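Local coordinates for protein glutathione transferase (Phanerochaete chrysosporium, PDB 4F0C) that probably conjugates or otherwise transfers glutathione as a Ure2p-type glutathione transferase, and binds oxidized glutathione disulfide, at residues Arg202-Thr205 with Ala206-Arg210. Sequence-based numbering, arbitrary orientation.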
ATOM      1  N   ARG A 202     -17.471 -14.150  -9.428  1.00 15.03           N
ATOM      2  CA  ARG A 202     -18.012 -15.109  -8.444  1.00 14.72           C
ATOM      3  C   ARG A 202     -17.690 -14.660  -7.022  1.00 14.13           C
ATOM      4  O   ARG A 202     -18.558 -14.612  -6.141  1.00 14.50           O
ATOM      5  CB  ARG A 202     -17.382 -16.485  -8.667  1.00 13.76           C
ATOM      6  CG  ARG A 202     -17.820 -17.568  -7.687  1.00 17.50           C
ATOM      7  CD  ARG A 202     -16.759 -18.681  -7.584  1.00 16.18           C
ATOM      8  NE  ARG A 202     -15.610 -18.286  -6.775  1.00 14.10           N
ATOM      9  CZ  ARG A 202     -14.340 -18.350  -7.184  1.00 17.08           C
ATOM     10  NH1 ARG A 202     -14.045 -18.803  -8.416  1.00 18.36           N
ATOM     11  NH2 ARG A 202     -13.362 -17.990  -6.355  1.00 15.00           N
ATOM     12  N   TRP A 203     -16.418 -14.334  -6.810  1.00 12.92           N
ATOM     13  CA  TRP A 203     -15.916 -13.951  -5.490  1.00 13.10           C
ATOM     14  C   TRP A 203     -16.491 -12.618  -5.046  1.00 16.43           C
ATOM     15  O   TRP A 203     -16.965 -12.473  -3.904  1.00 14.35           O
ATOM     16  CB  TRP A 203     -14.400 -13.893  -5.608  1.00 10.72           C
ATOM     17  CG  TRP A 203     -13.519 -13.246  -4.543  1.00 10.08           C
ATOM     18  CD1 TRP A 203     -13.129 -13.786  -3.358  1.00 10.86           C
ATOM     19  CD2 TRP A 203     -12.779 -12.029  -4.697  1.00 11.84           C
ATOM     20  NE1 TRP A 203     -12.207 -12.959  -2.733  1.00 12.07           N
ATOM     21  CE2 TRP A 203     -11.965 -11.882  -3.552  1.00 12.10           C
ATOM     22  CE3 TRP A 203     -12.725 -11.042  -5.703  1.00 11.91           C
ATOM     23  CZ2 TRP A 203     -11.119 -10.781  -3.370  1.00 11.94           C
ATOM     24  CZ3 TRP A 203     -11.880  -9.952  -5.525  1.00 11.19           C
ATOM     25  CH2 TRP A 203     -11.090  -9.832  -4.366  1.00 11.99           C
ATOM     26  N   HIS A 204     -16.455 -11.635  -5.939  1.00 12.68           N
ATOM     27  CA  HIS A 204     -17.027 -10.316  -5.623  1.00 12.53           C
ATOM     28  C   HIS A 204     -18.508 -10.452  -5.300  1.00 15.35           C
ATOM     29  O   HIS A 204     -19.009  -9.854  -4.353  1.00 13.17           O
ATOM     30  CB  HIS A 204     -16.832  -9.348  -6.793  1.00 16.55           C
ATOM     31  CG  HIS A 204     -17.303  -7.956  -6.506  1.00 15.48           C
ATOM     32  ND1 HIS A 204     -16.602  -7.088  -5.695  1.00 14.90           N
ATOM     33  CD2 HIS A 204     -18.401  -7.281  -6.924  1.00 13.35           C
ATOM     34  CE1 HIS A 204     -17.258  -5.939  -5.616  1.00 14.20           C
ATOM     35  NE2 HIS A 204     -18.349  -6.027  -6.357  1.00 14.37           N
ATOM     36  N   THR A 205     -19.232 -11.256  -6.072  1.00 15.02           N
ATOM     37  CA  THR A 205     -20.667 -11.382  -5.836  1.00 16.63           C
ATOM     38  C   THR A 205     -20.935 -12.041  -4.498  1.00 17.28           C
ATOM     39  O   THR A 205     -21.870 -11.664  -3.784  1.00 16.98           O
ATOM     40  CB  THR A 205     -21.365 -12.168  -6.991  1.00 20.22           C
ATOM     41  OG1 THR A 205     -21.172 -11.437  -8.201  1.00 19.75           O
ATOM     42  CG2 THR A 205     -22.883 -12.367  -6.725  1.00 23.84           C
ATOM     43  N   ALA A 206     -20.123 -13.034  -4.156  1.00 16.50           N
ATOM     44  CA  ALA A 206     -20.305 -13.706  -2.885  1.00 19.38           C
ATOM     45  C   ALA A 206     -20.085 -12.686  -1.744  1.00 20.12           C
ATOM     46  O   ALA A 206     -20.834 -12.675  -0.766  1.00 18.00           O
ATOM     47  CB  ALA A 206     -19.369 -14.906  -2.757  1.00 18.88           C
ATOM     48  N   LEU A 207     -19.110 -11.791  -1.912  1.00 16.97           N
ATOM     49  CA  LEU A 207     -18.802 -10.788  -0.891  1.00 12.70           C
ATOM     50  C   LEU A 207     -19.924  -9.773  -0.720  1.00 15.59           C
ATOM     51  O   LEU A 207     -20.382  -9.535   0.393  1.00 14.93           O
ATOM     52  CB  LEU A 207     -17.462 -10.081  -1.208  1.00 11.90           C
ATOM     53  CG  LEU A 207     -16.222 -10.957  -0.993  1.00 14.26           C
ATOM     54  CD1 LEU A 207     -15.020 -10.492  -1.812  1.00 11.16           C
ATOM     55  CD2 LEU A 207     -15.878 -10.985   0.512  1.00 16.36           C
ATOM     56  N   ILE A 208     -20.399  -9.187  -1.813  1.00 16.16           N
ATOM     57  CA  ILE A 208     -21.370  -8.101  -1.689  1.00 16.22           C
ATOM     58  C   ILE A 208     -22.770  -8.597  -1.330  1.00 16.06           C
ATOM     59  O   ILE A 208     -23.625  -7.801  -0.964  1.00 17.98           O
ATOM     60  CB  ILE A 208     -21.443  -7.214  -2.953  1.00 15.35           C
ATOM     61  CG1 ILE A 208     -21.994  -7.996  -4.146  1.00 18.68           C
ATOM     62  CG2 ILE A 208     -20.061  -6.601  -3.276  1.00 12.86           C
ATOM     63  CD1 ILE A 208     -22.159  -7.134  -5.406  1.00 25.07           C
ATOM     64  N   THR A 209     -22.999  -9.905  -1.415  1.00 18.18           N
ATOM     65  CA  THR A 209     -24.307 -10.438  -1.004  1.00 22.02           C
ATOM     66  C   THR A 209     -24.329 -10.855   0.468  1.00 23.26           C
ATOM     67  O   THR A 209     -25.389 -11.138   1.011  1.00 19.78           O
ATOM     68  CB  THR A 209     -24.812 -11.579  -1.947  1.00 22.46           C
ATOM     69  OG1 THR A 209     -23.868 -12.643  -1.944  1.00 27.09           O
ATOM     70  CG2 THR A 209     -24.921 -11.077  -3.352  1.00 23.76           C
ATOM     71  N   ARG A 210     -23.169 -10.865   1.134  1.00 15.59           N
ATOM     72  CA  ARG A 210     -23.158 -11.037   2.583  1.00 16.19           C
ATOM     73  C   ARG A 210     -23.911  -9.864   3.240  1.00 17.00           C
ATOM     74  O   ARG A 210     -23.679  -8.709   2.892  1.00 20.10           O
ATOM     75  CB  ARG A 210     -21.721 -11.060   3.122  1.00 17.79           C
ATOM     76  CG  ARG A 210     -20.891 -12.289   2.715  1.00 18.23           C
ATOM     77  CD  ARG A 210     -19.498 -12.203   3.344  1.00 19.65           C
ATOM     78  NE  ARG A 210     -19.581 -12.183   4.814  1.00 15.08           N
ATOM     79  CZ  ARG A 210     -19.750 -13.267   5.564  1.00 19.09           C
ATOM     80  NH1 ARG A 210     -19.887 -14.460   4.985  1.00 18.87           N
ATOM     81  NH2 ARG A 210     -19.800 -13.161   6.890  1.00 19.52           N
TER
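Trp203 and His204 both send CG anti to the backbone N (chi1 167° and -176°), which lays each ring beside the next turn of the helix, where Leu207 and Ile208 meet them. The gamma-branch of Leu207 carries CD1 over one face of the indole, 3.8 Å from the centroid of the five-membered ring and almost on its normal, a CH-pi contact. Meanwhile the indole NE1 donates to Asp170, and Leu151, Leu155 and Leu161 also touch the Trp203 side chain, so tryptophan suits a buried place that needs both a broad apolar surface and one N-H. One residue on, the flat imidazole of His204 offers a face to Ile208, whose beta-branch holds CG2 close to the backbone, 3.9 Å from the ring centroid and somewhat off the normal. Val174 of helix 174-184 touches both Leu207 and Ile208. With CG2 and CD1 gone, as in an alanine replacing Ile208, this face of His204 would probably lose its methyl cover and the ring gain freedom to turn.

Backbone i to i+4 bonds run beneath these pairs, Ile208 N to His204 O being the straightest. One residue further on, the N-H of Thr209 bonds Thr205 O less directly, at 135°. Threonine fits here because its hydroxyl can turn back onto the preceding turn: Thr209 OG1 adds a second bond to Thr205 O at 2.9 Å, and Thr205 OG1 likewise reaches His201 O. Trp203, His204 and Leu207 are thus buried in the all-helical C-terminal domain of the GST fold, while the Thr205 carbonyl oxygen, approached from opposite faces of its plane, is doubly satisfied.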